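Local coordinates for integrase (Enterobacteria phage lambda, PDB 1Z19), which cuts and rejoins DNA at specific sites, inserting the phage genome into the host chromosome and, together with excisionase, releasing it again, at residues Arg104-Ala109 and Phe234-Ser239; Met28-Ala33 and Lys68-Thr73; His4-Arg9 and Arg79-Glu84; Ile46-Ile51 and Thr89-Ala94. The protein carries 1 engineered substitution. All coordinates share one frame; numbering follows the deposited sequence.

Interaction 1. Residues Arg104-Ala109 and Phe234-Ser239; sequences RSRLTA and FHELRS. With nucleotides of chain C; nucleotides of chain A.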
# COMPACT_ATOMS: atom_id res chain seq x y z
N ARG E 104 -13.74 11.94 23.60
CA ARG E 104 -14.83 11.00 23.85
C ARG E 104 -14.39 9.77 24.61
O ARG E 104 -13.44 9.08 24.22
CB ARG E 104 -15.48 10.58 22.54
CG ARG E 104 -16.69 9.70 22.71
CD ARG E 104 -17.23 9.25 21.38
NE ARG E 104 -17.57 10.39 20.53
CZ ARG E 104 -17.81 10.29 19.23
NH1 ARG E 104 -17.74 9.12 18.63
NH2 ARG E 104 -18.11 11.38 18.53
N SER E 105 -15.09 9.47 25.69
CA SER E 105 -14.78 8.32 26.52
C SER E 105 -15.36 7.03 25.94
O SER E 105 -16.45 7.04 25.33
CB SER E 105 -15.32 8.57 27.93
OG SER E 105 -15.03 7.49 28.80
N ARG E 106 -14.64 5.92 26.11
CA ARG E 106 -15.12 4.63 25.62
C ARG E 106 -16.26 4.17 26.53
O ARG E 106 -16.52 4.79 27.57
CB ARG E 106 -14.00 3.60 25.63
CG ARG E 106 -12.91 3.78 24.57
CD ARG E 106 -13.43 3.51 23.17
NE ARG E 106 -12.40 3.21 22.19
CZ ARG E 106 -12.55 3.39 20.88
NH1 ARG E 106 -13.69 3.87 20.41
NH2 ARG E 106 -11.59 3.05 20.03
N LEU E 107 -16.92 3.08 26.16
CA LEU E 107 -18.02 2.58 26.96
C LEU E 107 -17.78 1.15 27.43
O LEU E 107 -17.51 0.28 26.61
CB LEU E 107 -19.31 2.62 26.15
CG LEU E 107 -20.59 2.26 26.93
CD1 LEU E 107 -20.87 3.32 28.00
CD2 LEU E 107 -21.74 2.15 25.95
N THR E 108 -17.88 0.90 28.73
CA THR E 108 -17.68 -0.45 29.25
C THR E 108 -18.99 -1.22 29.24
O THR E 108 -20.06 -0.62 29.25
CB THR E 108 -17.16 -0.44 30.68
OG1 THR E 108 -18.21 -0.06 31.58
CG2 THR E 108 -15.99 0.51 30.81
N ALA E 109 -18.91 -2.54 29.24
CA ALA E 109 -20.11 -3.38 29.22
C ALA E 109 -21.09 -3.02 30.34
O ALA E 109 -22.31 -2.95 30.11
CB ALA E 109 -19.71 -4.84 29.32
N PHE E 234 -23.43 7.14 20.98
CA PHE E 234 -23.95 5.93 20.38
C PHE E 234 -22.89 5.20 19.59
O PHE E 234 -22.79 3.98 19.66
CB PHE E 234 -25.13 6.27 19.48
CG PHE E 234 -25.84 5.06 18.96
CD1 PHE E 234 -25.38 4.41 17.82
CD2 PHE E 234 -26.97 4.57 19.62
CE1 PHE E 234 -26.03 3.28 17.34
CE2 PHE E 234 -27.62 3.43 19.14
CZ PHE E 234 -27.15 2.78 17.99
N HIS E 235 -22.08 5.94 18.86
CA HIS E 235 -21.04 5.33 18.07
C HIS E 235 -20.16 4.40 18.89
O HIS E 235 -19.65 3.41 18.37
CB HIS E 235 -20.16 6.40 17.45
CG HIS E 235 -19.33 5.90 16.31
ND1 HIS E 235 -19.85 5.67 15.05
CD2 HIS E 235 -18.01 5.58 16.24
CE1 HIS E 235 -18.89 5.24 14.25
NE2 HIS E 235 -17.77 5.18 14.95
N GLU E 236 -19.98 4.70 20.16
CA GLU E 236 -19.13 3.89 21.01
C GLU E 236 -19.61 2.46 21.17
O GLU E 236 -18.89 1.62 21.71
CB GLU E 236 -18.96 4.54 22.38
CG GLU E 236 -18.10 5.80 22.34
CD GLU E 236 -16.66 5.53 21.91
OE1 GLU E 236 -16.08 4.55 22.44
OE2 GLU E 236 -16.11 6.27 21.05
N LEU E 237 -20.81 2.16 20.70
CA LEU E 237 -21.28 0.80 20.81
C LEU E 237 -20.51 -0.04 19.79
O LEU E 237 -20.53 -1.26 19.84
CB LEU E 237 -22.78 0.73 20.54
CG LEU E 237 -23.66 1.43 21.58
CD1 LEU E 237 -25.10 1.55 21.09
CD2 LEU E 237 -23.57 0.66 22.90
N ARG E 238 -19.80 0.63 18.89
CA ARG E 238 -19.04 -0.05 17.85
C ARG E 238 -17.72 -0.60 18.39
O ARG E 238 -17.35 -1.73 18.10
CB ARG E 238 -18.81 0.89 16.67
CG ARG E 238 -18.44 0.19 15.37
CD ARG E 238 -18.75 1.06 14.17
NE ARG E 238 -17.62 1.17 13.25
CZ ARG E 238 -17.37 0.34 12.23
NH1 ARG E 238 -18.17 -0.68 11.98
NH2 ARG E 238 -16.29 0.53 11.48
N SER E 239 -17.00 0.19 19.17
CA SER E 239 -15.75 -0.29 19.74
C SER E 239 -16.07 -1.33 20.78
O SER E 239 -15.34 -2.32 20.92
CB SER E 239 -14.97 0.84 20.41
OG SER E 239 -14.07 0.28 21.37
P DC C 25 -22.85 9.49 17.29
OP1 DC C 25 -22.50 8.72 18.51
OP2 DC C 25 -24.18 9.32 16.66
O5' DC C 25 -22.61 11.02 17.63
C5' DC C 25 -21.37 11.43 18.19
C4' DC C 25 -21.55 12.65 19.06
O4' DC C 25 -21.56 13.86 18.26
C3' DC C 25 -22.88 12.66 19.80
O3' DC C 25 -22.70 13.40 21.01
C2' DC C 25 -23.80 13.38 18.83
C1' DC C 25 -22.86 14.43 18.23
N1 DC C 25 -23.14 14.86 16.85
C2 DC C 25 -23.13 16.24 16.55
O2 DC C 25 -22.91 17.07 17.46
N3 DC C 25 -23.34 16.64 15.27
C4 DC C 25 -23.57 15.73 14.32
N4 DC C 25 -23.75 16.17 13.07
C5 DC C 25 -23.60 14.33 14.60
C6 DC C 25 -23.39 13.95 15.87
P DG C 24 -22.93 7.79 10.68
OP1 DG C 24 -23.13 6.35 10.92
OP2 DG C 24 -24.07 8.61 10.20
O5' DG C 24 -22.38 8.48 12.01
C5' DG C 24 -21.29 7.88 12.71
C4' DG C 24 -20.90 8.68 13.93
O4' DG C 24 -20.36 9.96 13.52
C3' DG C 24 -22.12 9.03 14.80
O3' DG C 24 -21.73 9.18 16.18
C2' DG C 24 -22.56 10.37 14.25
C1' DG C 24 -21.22 10.99 13.97
N9 DG C 24 -21.18 12.11 13.04
C8 DG C 24 -21.61 12.15 11.74
N7 DG C 24 -21.56 13.34 11.22
C5 DG C 24 -21.05 14.14 12.23
C6 DG C 24 -20.78 15.53 12.27
O6 DG C 24 -20.95 16.38 11.38
N1 DG C 24 -20.27 15.91 13.50
C2 DG C 24 -20.03 15.08 14.55
N2 DG C 24 -19.52 15.64 15.65
N3 DG C 24 -20.27 13.78 14.53
C4 DG C 24 -20.78 13.39 13.35
P DT A 12 -13.38 14.20 19.96
OP1 DT A 12 -13.40 13.90 21.40
OP2 DT A 12 -12.12 14.67 19.32
O5' DT A 12 -13.87 12.88 19.22
C5' DT A 12 -14.28 12.93 17.86
C4' DT A 12 -14.65 11.55 17.37
O4' DT A 12 -15.15 11.71 16.02
C3' DT A 12 -13.48 10.57 17.25
O3' DT A 12 -13.94 9.23 17.45
C2' DT A 12 -12.95 10.84 15.85
C1' DT A 12 -14.20 11.20 15.07
N1 DT A 12 -14.00 12.24 14.02
C2 DT A 12 -14.45 11.99 12.73
O2 DT A 12 -15.03 10.96 12.41
N3 DT A 12 -14.19 12.98 11.83
C4 DT A 12 -13.55 14.18 12.07
O4 DT A 12 -13.39 14.99 11.15
C5 DT A 12 -13.11 14.38 13.45
C7 DT A 12 -12.41 15.66 13.80
C6 DT A 12 -13.36 13.42 14.34
O HOH W 1 -16.66 1.80 23.46

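Interaction 2. Residues Met28-Ala33 and Lys68-Thr73; sequences MSKIKA and KLIRST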
# COMPACT_ATOMS: atom_id res chain seq x y z
N MSE E 28 -17.94 23.09 2.93
CA MSE E 28 -18.55 24.41 2.91
C MSE E 28 -18.37 25.09 4.25
O MSE E 28 -18.00 26.26 4.32
CB MSE E 28 -20.03 24.31 2.57
CG MSE E 28 -20.32 23.80 1.17
SE MSE E 28 -19.81 25.01 -0.25
CE MSE E 28 -18.56 23.86 -1.13
N SER E 29 -18.63 24.35 5.33
CA SER E 29 -18.51 24.91 6.66
C SER E 29 -17.10 25.37 6.98
O SER E 29 -16.91 26.33 7.72
CB SER E 29 -18.96 23.91 7.71
OG SER E 29 -18.80 24.47 9.00
N LYS E 30 -16.09 24.69 6.43
CA LYS E 30 -14.71 25.09 6.68
C LYS E 30 -14.37 26.39 5.95
O LYS E 30 -13.64 27.24 6.45
CB LYS E 30 -13.75 23.98 6.24
CG LYS E 30 -13.95 22.68 7.01
CD LYS E 30 -13.75 22.88 8.50
CE LYS E 30 -14.33 21.73 9.32
NZ LYS E 30 -15.83 21.68 9.26
N ILE E 31 -14.92 26.54 4.75
CA ILE E 31 -14.69 27.72 3.95
C ILE E 31 -15.35 28.90 4.64
O ILE E 31 -14.74 29.96 4.78
CB ILE E 31 -15.28 27.53 2.55
CG1 ILE E 31 -14.44 26.50 1.80
CG2 ILE E 31 -15.31 28.84 1.80
CD1 ILE E 31 -15.20 25.74 0.75
N LYS E 32 -16.59 28.72 5.07
CA LYS E 32 -17.30 29.79 5.75
C LYS E 32 -16.41 30.28 6.87
O LYS E 32 -16.27 31.48 7.10
CB LYS E 32 -18.64 29.29 6.31
CG LYS E 32 -19.46 30.37 7.01
CD LYS E 32 -20.88 30.52 6.44
CE LYS E 32 -21.77 29.31 6.74
NZ LYS E 32 -23.17 29.40 6.19
N ALA E 33 -15.76 29.36 7.57
CA ALA E 33 -14.89 29.75 8.66
C ALA E 33 -13.69 30.51 8.10
O ALA E 33 -13.27 31.52 8.66
CB ALA E 33 -14.42 28.52 9.43
N LYS E 68 -7.62 21.79 12.91
CA LYS E 68 -7.00 20.82 12.02
C LYS E 68 -7.73 20.64 10.69
O LYS E 68 -7.10 20.47 9.66
CB LYS E 68 -6.87 19.48 12.76
CG LYS E 68 -5.88 18.49 12.13
CD LYS E 68 -5.68 17.26 13.03
CE LYS E 68 -6.98 16.49 13.23
NZ LYS E 68 -6.86 15.37 14.21
N LEU E 69 -9.05 20.66 10.72
CA LEU E 69 -9.80 20.51 9.48
C LEU E 69 -9.70 21.79 8.68
O LEU E 69 -9.42 21.76 7.48
CB LEU E 69 -11.26 20.18 9.78
CG LEU E 69 -11.52 18.81 10.40
CD1 LEU E 69 -13.00 18.67 10.70
CD2 LEU E 69 -11.06 17.72 9.46
N ILE E 70 -9.95 22.92 9.34
CA ILE E 70 -9.87 24.20 8.67
C ILE E 70 -8.51 24.31 7.99
O ILE E 70 -8.42 24.65 6.81
CB ILE E 70 -10.05 25.35 9.67
CG1 ILE E 70 -11.51 25.43 10.11
CG2 ILE E 70 -9.62 26.66 9.04
CD1 ILE E 70 -11.75 26.31 11.33
N ARG E 71 -7.44 24.03 8.73
CA ARG E 71 -6.12 24.09 8.15
C ARG E 71 -6.05 23.21 6.90
O ARG E 71 -5.51 23.62 5.87
CB ARG E 71 -5.06 23.63 9.14
CG ARG E 71 -3.68 23.49 8.52
CD ARG E 71 -2.65 22.96 9.53
NE ARG E 71 -1.35 22.70 8.92
CZ ARG E 71 -1.13 21.84 7.92
NH1 ARG E 71 -2.13 21.14 7.40
NH2 ARG E 71 0.10 21.67 7.44
N SER E 72 -6.61 22.00 6.97
CA SER E 72 -6.59 21.11 5.81
C SER E 72 -7.29 21.72 4.61
O SER E 72 -6.72 21.79 3.52
CB SER E 72 -7.27 19.78 6.14
OG SER E 72 -6.30 18.81 6.49
N THR E 73 -8.52 22.16 4.80
CA THR E 73 -9.29 22.75 3.72
C THR E 73 -8.58 23.94 3.06
O THR E 73 -8.53 24.05 1.84
CB THR E 73 -10.66 23.20 4.25
OG1 THR E 73 -11.43 22.03 4.54
CG2 THR E 73 -11.39 24.07 3.24

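Interaction 3. Residues His4-Arg9 and Arg79-Glu84; sequences HSWLDR and REAIAE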
# COMPACT_ATOMS: atom_id res chain seq x y z
N HIS E 4 -11.24 35.58 -1.05
CA HIS E 4 -12.67 35.30 -1.10
C HIS E 4 -13.14 35.01 -2.51
O HIS E 4 -14.06 34.23 -2.72
CB HIS E 4 -13.48 36.46 -0.52
CG HIS E 4 -13.30 36.66 0.96
ND1 HIS E 4 -14.14 37.45 1.71
CD2 HIS E 4 -12.39 36.14 1.83
CE1 HIS E 4 -13.76 37.40 2.98
NE2 HIS E 4 -12.70 36.62 3.08
N SER E 5 -12.53 35.65 -3.50
CA SER E 5 -12.92 35.36 -4.87
C SER E 5 -12.48 33.94 -5.22
O SER E 5 -13.22 33.21 -5.88
CB SER E 5 -12.30 36.36 -5.85
OG SER E 5 -13.09 37.53 -5.95
N TRP E 6 -11.29 33.54 -4.77
CA TRP E 6 -10.79 32.20 -5.05
C TRP E 6 -11.62 31.16 -4.31
O TRP E 6 -11.85 30.08 -4.82
CB TRP E 6 -9.33 32.04 -4.64
CG TRP E 6 -8.86 30.64 -4.80
CD1 TRP E 6 -8.54 29.76 -3.81
CD2 TRP E 6 -8.78 29.90 -6.03
NE1 TRP E 6 -8.27 28.52 -4.34
CE2 TRP E 6 -8.41 28.58 -5.70
CE3 TRP E 6 -8.98 30.23 -7.38
CZ2 TRP E 6 -8.25 27.59 -6.66
CZ3 TRP E 6 -8.82 29.24 -8.34
CH2 TRP E 6 -8.46 27.94 -7.97
N LEU E 7 -12.06 31.49 -3.10
CA LEU E 7 -12.88 30.55 -2.35
C LEU E 7 -14.20 30.34 -3.08
O LEU E 7 -14.80 29.26 -3.00
CB LEU E 7 -13.11 31.05 -0.92
CG LEU E 7 -11.84 31.07 -0.05
CD1 LEU E 7 -12.16 31.79 1.23
CD2 LEU E 7 -11.33 29.68 0.24
N ASP E 8 -14.66 31.35 -3.81
CA ASP E 8 -15.90 31.21 -4.57
C ASP E 8 -15.64 30.19 -5.66
O ASP E 8 -16.44 29.29 -5.90
CB ASP E 8 -16.30 32.52 -5.25
CG ASP E 8 -16.68 33.59 -4.26
OD1 ASP E 8 -17.46 33.27 -3.34
OD2 ASP E 8 -16.22 34.73 -4.42
N ARG E 9 -14.51 30.35 -6.33
CA ARG E 9 -14.14 29.46 -7.39
C ARG E 9 -13.91 28.06 -6.82
O ARG E 9 -14.36 27.07 -7.40
CB ARG E 9 -12.86 29.97 -8.05
CG ARG E 9 -12.20 28.99 -8.97
CD ARG E 9 -13.17 28.53 -10.04
NE ARG E 9 -12.62 27.42 -10.82
CZ ARG E 9 -13.34 26.68 -11.65
NH1 ARG E 9 -14.64 26.94 -11.81
NH2 ARG E 9 -12.76 25.69 -12.32
N ARG E 79 -3.61 24.56 -2.79
CA ARG E 79 -3.07 23.63 -3.76
C ARG E 79 -3.83 23.78 -5.08
O ARG E 79 -3.25 23.62 -6.15
CB ARG E 79 -3.17 22.20 -3.25
CG ARG E 79 -2.54 21.17 -4.19
CD ARG E 79 -2.38 19.79 -3.54
NE ARG E 79 -1.42 19.78 -2.42
CZ ARG E 79 -1.76 19.82 -1.12
NH1 ARG E 79 -3.04 19.87 -0.75
NH2 ARG E 79 -0.81 19.79 -0.19
N GLU E 80 -5.11 24.12 -5.01
CA GLU E 80 -5.91 24.31 -6.22
C GLU E 80 -5.61 25.67 -6.84
O GLU E 80 -5.55 25.80 -8.05
CB GLU E 80 -7.40 24.19 -5.90
CG GLU E 80 -7.88 22.78 -5.55
CD GLU E 80 -8.10 21.91 -6.77
OE1 GLU E 80 -8.46 20.72 -6.57
OE2 GLU E 80 -7.94 22.40 -7.92
N ALA E 81 -5.45 26.69 -6.01
CA ALA E 81 -5.11 27.98 -6.54
C ALA E 81 -3.77 27.79 -7.26
O ALA E 81 -3.56 28.30 -8.36
CB ALA E 81 -4.97 28.99 -5.43
N ILE E 82 -2.86 27.03 -6.66
CA ILE E 82 -1.57 26.79 -7.28
C ILE E 82 -1.74 26.03 -8.57
O ILE E 82 -1.00 26.24 -9.53
CB ILE E 82 -0.65 25.94 -6.40
CG1 ILE E 82 -0.11 26.77 -5.24
CG2 ILE E 82 0.50 25.40 -7.23
CD1 ILE E 82 0.82 25.99 -4.34
N ALA E 83 -2.70 25.12 -8.60
CA ALA E 83 -2.94 24.30 -9.78
C ALA E 83 -3.61 25.07 -10.90
O ALA E 83 -3.68 24.58 -12.02
CB ALA E 83 -3.77 23.09 -9.43
N GLU E 84 -4.12 26.27 -10.61
CA GLU E 84 -4.76 27.08 -11.64
C GLU E 84 -3.90 28.32 -11.98
O GLU E 84 -4.35 29.23 -12.68
CB GLU E 84 -6.17 27.50 -11.22
CG GLU E 84 -7.14 26.33 -10.99
CD GLU E 84 -8.62 26.69 -11.21
OE1 GLU E 84 -9.00 27.88 -11.00
OE2 GLU E 84 -9.41 25.78 -11.58

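Interaction 4. Residues Ile46-Ile51 and Thr89-Ala94; sequences ITTKEI and TNHVAA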
# COMPACT_ATOMS: atom_id res chain seq x y z
N ILE E 46 -1.22 36.44 1.48
CA ILE E 46 -1.73 35.92 2.74
C ILE E 46 -0.57 35.19 3.43
O ILE E 46 -0.06 34.18 2.93
CB ILE E 46 -2.91 34.98 2.50
CG1 ILE E 46 -4.05 35.76 1.84
CG2 ILE E 46 -3.40 34.40 3.81
CD1 ILE E 46 -5.08 34.89 1.15
N THR E 47 -0.16 35.71 4.57
CA THR E 47 0.97 35.17 5.31
C THR E 47 0.73 34.00 6.25
O THR E 47 -0.32 33.90 6.90
CB THR E 47 1.67 36.28 6.13
OG1 THR E 47 2.88 35.75 6.71
CG2 THR E 47 0.78 36.77 7.25
N THR E 48 1.73 33.13 6.33
CA THR E 48 1.69 31.96 7.19
C THR E 48 1.33 32.44 8.59
O THR E 48 0.61 31.77 9.32
CB THR E 48 3.05 31.27 7.25
OG1 THR E 48 3.57 31.10 5.93
CG2 THR E 48 2.92 29.92 7.89
N LYS E 49 1.85 33.61 8.94
CA LYS E 49 1.60 34.19 10.25
C LYS E 49 0.09 34.42 10.47
O LYS E 49 -0.45 34.06 11.51
CB LYS E 49 2.37 35.50 10.38
CG LYS E 49 2.36 36.07 11.79
CD LYS E 49 3.02 37.44 11.85
CE LYS E 49 2.86 38.05 13.24
NZ LYS E 49 3.21 39.51 13.25
N GLU E 50 -0.58 35.02 9.48
CA GLU E 50 -2.01 35.29 9.58
C GLU E 50 -2.78 33.99 9.67
O GLU E 50 -3.68 33.83 10.51
CB GLU E 50 -2.49 36.06 8.36
CG GLU E 50 -2.14 37.53 8.41
CD GLU E 50 -2.24 38.21 7.04
OE1 GLU E 50 -1.36 37.95 6.18
OE2 GLU E 50 -3.22 38.98 6.84
N ILE E 51 -2.43 33.05 8.81
CA ILE E 51 -3.09 31.75 8.83
C ILE E 51 -2.86 31.19 10.22
O ILE E 51 -3.80 30.76 10.88
CB ILE E 51 -2.50 30.79 7.80
CG1 ILE E 51 -2.74 31.36 6.39
CG2 ILE E 51 -3.15 29.42 7.93
CD1 ILE E 51 -2.14 30.53 5.28
N THR E 89 3.09 28.94 -4.39
CA THR E 89 3.59 28.25 -3.21
C THR E 89 2.50 28.18 -2.15
O THR E 89 1.71 29.10 -2.00
CB THR E 89 4.81 28.96 -2.62
OG1 THR E 89 4.49 30.34 -2.38
CG2 THR E 89 5.99 28.87 -3.57
N ASN E 90 2.49 27.07 -1.41
CA ASN E 90 1.49 26.85 -0.38
C ASN E 90 1.92 27.42 0.96
O ASN E 90 2.66 26.79 1.71
CB ASN E 90 1.21 25.36 -0.24
CG ASN E 90 -0.10 25.07 0.44
OD1 ASN E 90 -0.39 25.62 1.51
ND2 ASN E 90 -0.91 24.21 -0.16
N HIS E 91 1.44 28.62 1.27
CA HIS E 91 1.79 29.26 2.53
C HIS E 91 1.27 28.53 3.77
O HIS E 91 1.58 28.92 4.89
CB HIS E 91 1.30 30.71 2.53
CG HIS E 91 2.11 31.62 1.65
ND1 HIS E 91 3.44 31.90 1.90
CD2 HIS E 91 1.78 32.31 0.53
CE1 HIS E 91 3.89 32.73 0.97
NE2 HIS E 91 2.90 32.99 0.13
N VAL E 92 0.48 27.48 3.58
CA VAL E 92 -0.07 26.73 4.71
C VAL E 92 0.80 25.55 5.09
O VAL E 92 0.99 25.26 6.27
CB VAL E 92 -1.48 26.19 4.40
CG1 VAL E 92 -2.01 25.43 5.59
CG2 VAL E 92 -2.41 27.33 4.05
N ALA E 93 1.32 24.87 4.08
CA ALA E 93 2.18 23.71 4.28
C ALA E 93 3.23 23.90 5.39
O ALA E 93 3.58 22.95 6.08
CB ALA E 93 2.87 23.35 2.97
N ALA E 94 3.73 25.13 5.54
CA ALA E 94 4.75 25.44 6.55
C ALA E 94 4.18 25.39 7.97
O ALA E 94 4.92 25.30 8.95
CB ALA E 94 5.34 26.82 6.27

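Interaction 1. Residues Arg104-Ala109 and Phe234-Ser239
His235 meets Arg104 just where both reach the DNA. The His235 CB atom lies 3.8 Å from Arg104 NH1, with ring and guanidinium planes 67° apart. His235 N donates to DC25 of chain C OP1 at 2.8 Å, while Arg104 N binds DT12 of chain A OP1 at 3.0 Å.

Glu236, bent at chi2 (-64°), brings its carboxylate between the two arginines. Arg106 NH1 donates to Glu236 OE1 at 3.2 Å in a nearly straight hydrogen bond, part of a salt bridge, on the syn side and 20° out of the carboxylate plane. Arg104 meets OE2 through its CD methylene, its charge lying beyond salt-bridge range. A water links Leu107 N, Glu236 O and Glu236 OE1. Leu237 CD2 packs on Leu107 CD2 at 3.9 Å.

Arg238 turns to the phosphate of the phosphotyrosine at position 269. Ser239 lies over one face of the Arg106 guanidinium and bonds through OG to Arg243 and to the phosphotyrosine O. Arg106 NE is held by the carbonyl of Asp271.

His235 and Arg238 are predicted catalytic residues, and His235 NE2 bonds the phosphotyrosine OH. The arrangement is that of a tyrosine recombinase active site, with the 104-109 segment passing beside it.

Interaction 2. Residues Met28-Ala33 and Lys68-Thr73
Lys30 and Thr73 touch near the middle of this helix-helix contact. Thr73 OG1 sits 3.5 Å from Lys30 CB, and the two side chains cross at about a right angle. The rest of Lys30 does most of the packing, and it does so with its methylenes. Its CD reaches Ile70 CG1 at 3.8 Å. Its CE lies 3.5 Å from Leu69 CB and also touches Leu69 CD1. The long aliphatic chain is thus laid over the side chains of Leu69, Ile70 and Thr73.

Two smaller contacts flank it. Ala33 CB meets Ile70 CD1 at 4.0 Å, and Ile31 CG1 comes within 4.2 Å of Thr73 CG2. The contact is therefore mainly apolar, although a lysine is at its centre.

The bends in Lys30 explain its path. Chi2 of -60° folds the chain along the partner helix, and a second bend at chi4 turns the amine back. NZ then makes a weak hydrogen bond to Asn26 O, one turn earlier in its own helix. The amine is thus turned toward its own helix.

The short helix axes are almost perpendicular, at 89°, and approach to 9.2 Å. Lys30 and Ile70 have the nearest CA atoms, 5.3 Å apart.

Further out, Leu69 packs on a thymine base of the bound DNA. Ile70 continues onto Met54 and Tyr58 of helix 48-60, and Ala33 also touches Tyr58. Ile31 faces Tyr10 and Glu11 of helix 3-14. Helices 21-37 and 64-83 thus meet in the core-binding domain, with helices 3-14 and 48-60 packed against them.

Interaction 3. Residues His4-Arg9 and Arg79-Glu84
Trp6 and Ala81 mark the nearest backbone approach of helix 3-14 to the end of helix 64-83, with CA atoms 7.2 Å apart. Trp6 CG is anti to the backbone N (chi1 175°), which sends the indole across to the other helix. Ala81 CB lies over one face of the five-membered ring, 3.7 Å from its centroid, in a CH-pi contact. At the edge of the indole, Glu80 CB comes within 3.6 Å of Trp6 CZ2. The indole NE1 donates to Ala77 O, which fixes the rotation of the ring.

Glu84 OE1 lies at another part of the edge, near Trp6 CZ3 and CH2, its carboxylate plane turned 71° from the ring. Arg9 NH2 donates a weak hydrogen bond to Glu84 OE2 at 3.4 Å, within a salt bridge. The two charged groups are nearly coplanar. OE2 also accepts from Asn56 of the second subunit. The Glu80 carboxylate turns to Arg17 and to Arg96 of the second subunit.

The tryptophan packs on an alanine, and both glutamates beside it reach the second subunit. The contact closes the first helix onto the last one of the helical, SAM-like core-binding domain of phage integrases.

Interaction 4. Residues Ile46-Ile51 and Thr89-Ala94
Thr48 and His91 carry the polar part of the contact. Thr48 OG1 donates to His91 O at 3.1 Å, in the carbonyl plane and on a lone pair, with a C=O...donor angle of 133°. The threonine torsion (chi1 -48°) sets OG1 beside its own backbone N, and CG2 also lies near the same carbonyl. Thr48 and His91 have the nearest CA atoms, 5.4 Å apart.

The other contacts are van der Waals. Ile46 O approaches His91 CD2 to 3.6 Å, meeting the imidazole obliquely. Ile51 CD1 packs on Val92 CG2, the two side chains crossing at about a right angle. Thr48 CG2 lies 4.3 Å from Ala94 CB.

Local bonds shape each segment. Thr47 is the N-cap of helix 48-60, and its OG1 accepts from Lys49 N at 3.3 Å. Glu50 completes a capping box, though the place of its OE1 is less certain. On the other side Asn90 OD1 takes two backbone donors, Val92 N at 2.9 Å and Ala93 N at 3.2 Å. The first makes an Asx turn. The Val92 donor lies in the amide carbonyl plane, while the Ala93 donor stands above it. Asn90 ND2 is tied to Ser75 O. These bonds are consistent with a fixed turn that presents the His91 carbonyl to Thr48.

The chain after helix 64-83 is thus bound to the start of helix 48-60. Ile51 and Val92 both reach Leu74 of helix 64-83, so three elements share one apolar cluster. Thr48 and Ala94 also pack on Ile82 of the third subunit.

Interactions 2, 3 and 4 lie in the helical core-binding domain, their centres 14 to 15 Å apart. Interaction 1 sits in the catalytic domain, about 28 Å between centres from interaction 2. Helix 64-83 is shared by interactions 2 and 3, and its Ile82 and Arg71 touch the 89-94 segment of interaction 4. All four contacts are largely buried. Their chemistry differs. Interaction 1 is charged and gathered at DNA phosphates. Interaction 2 is mainly apolar. Interaction 3 combines an aromatic face with a salt bridge whose hydrogen bond is weak. Interaction 4 pairs a hydroxyl-carbonyl bond with isoleucine-valine packing. Interactions 3 and 4 also border other subunits.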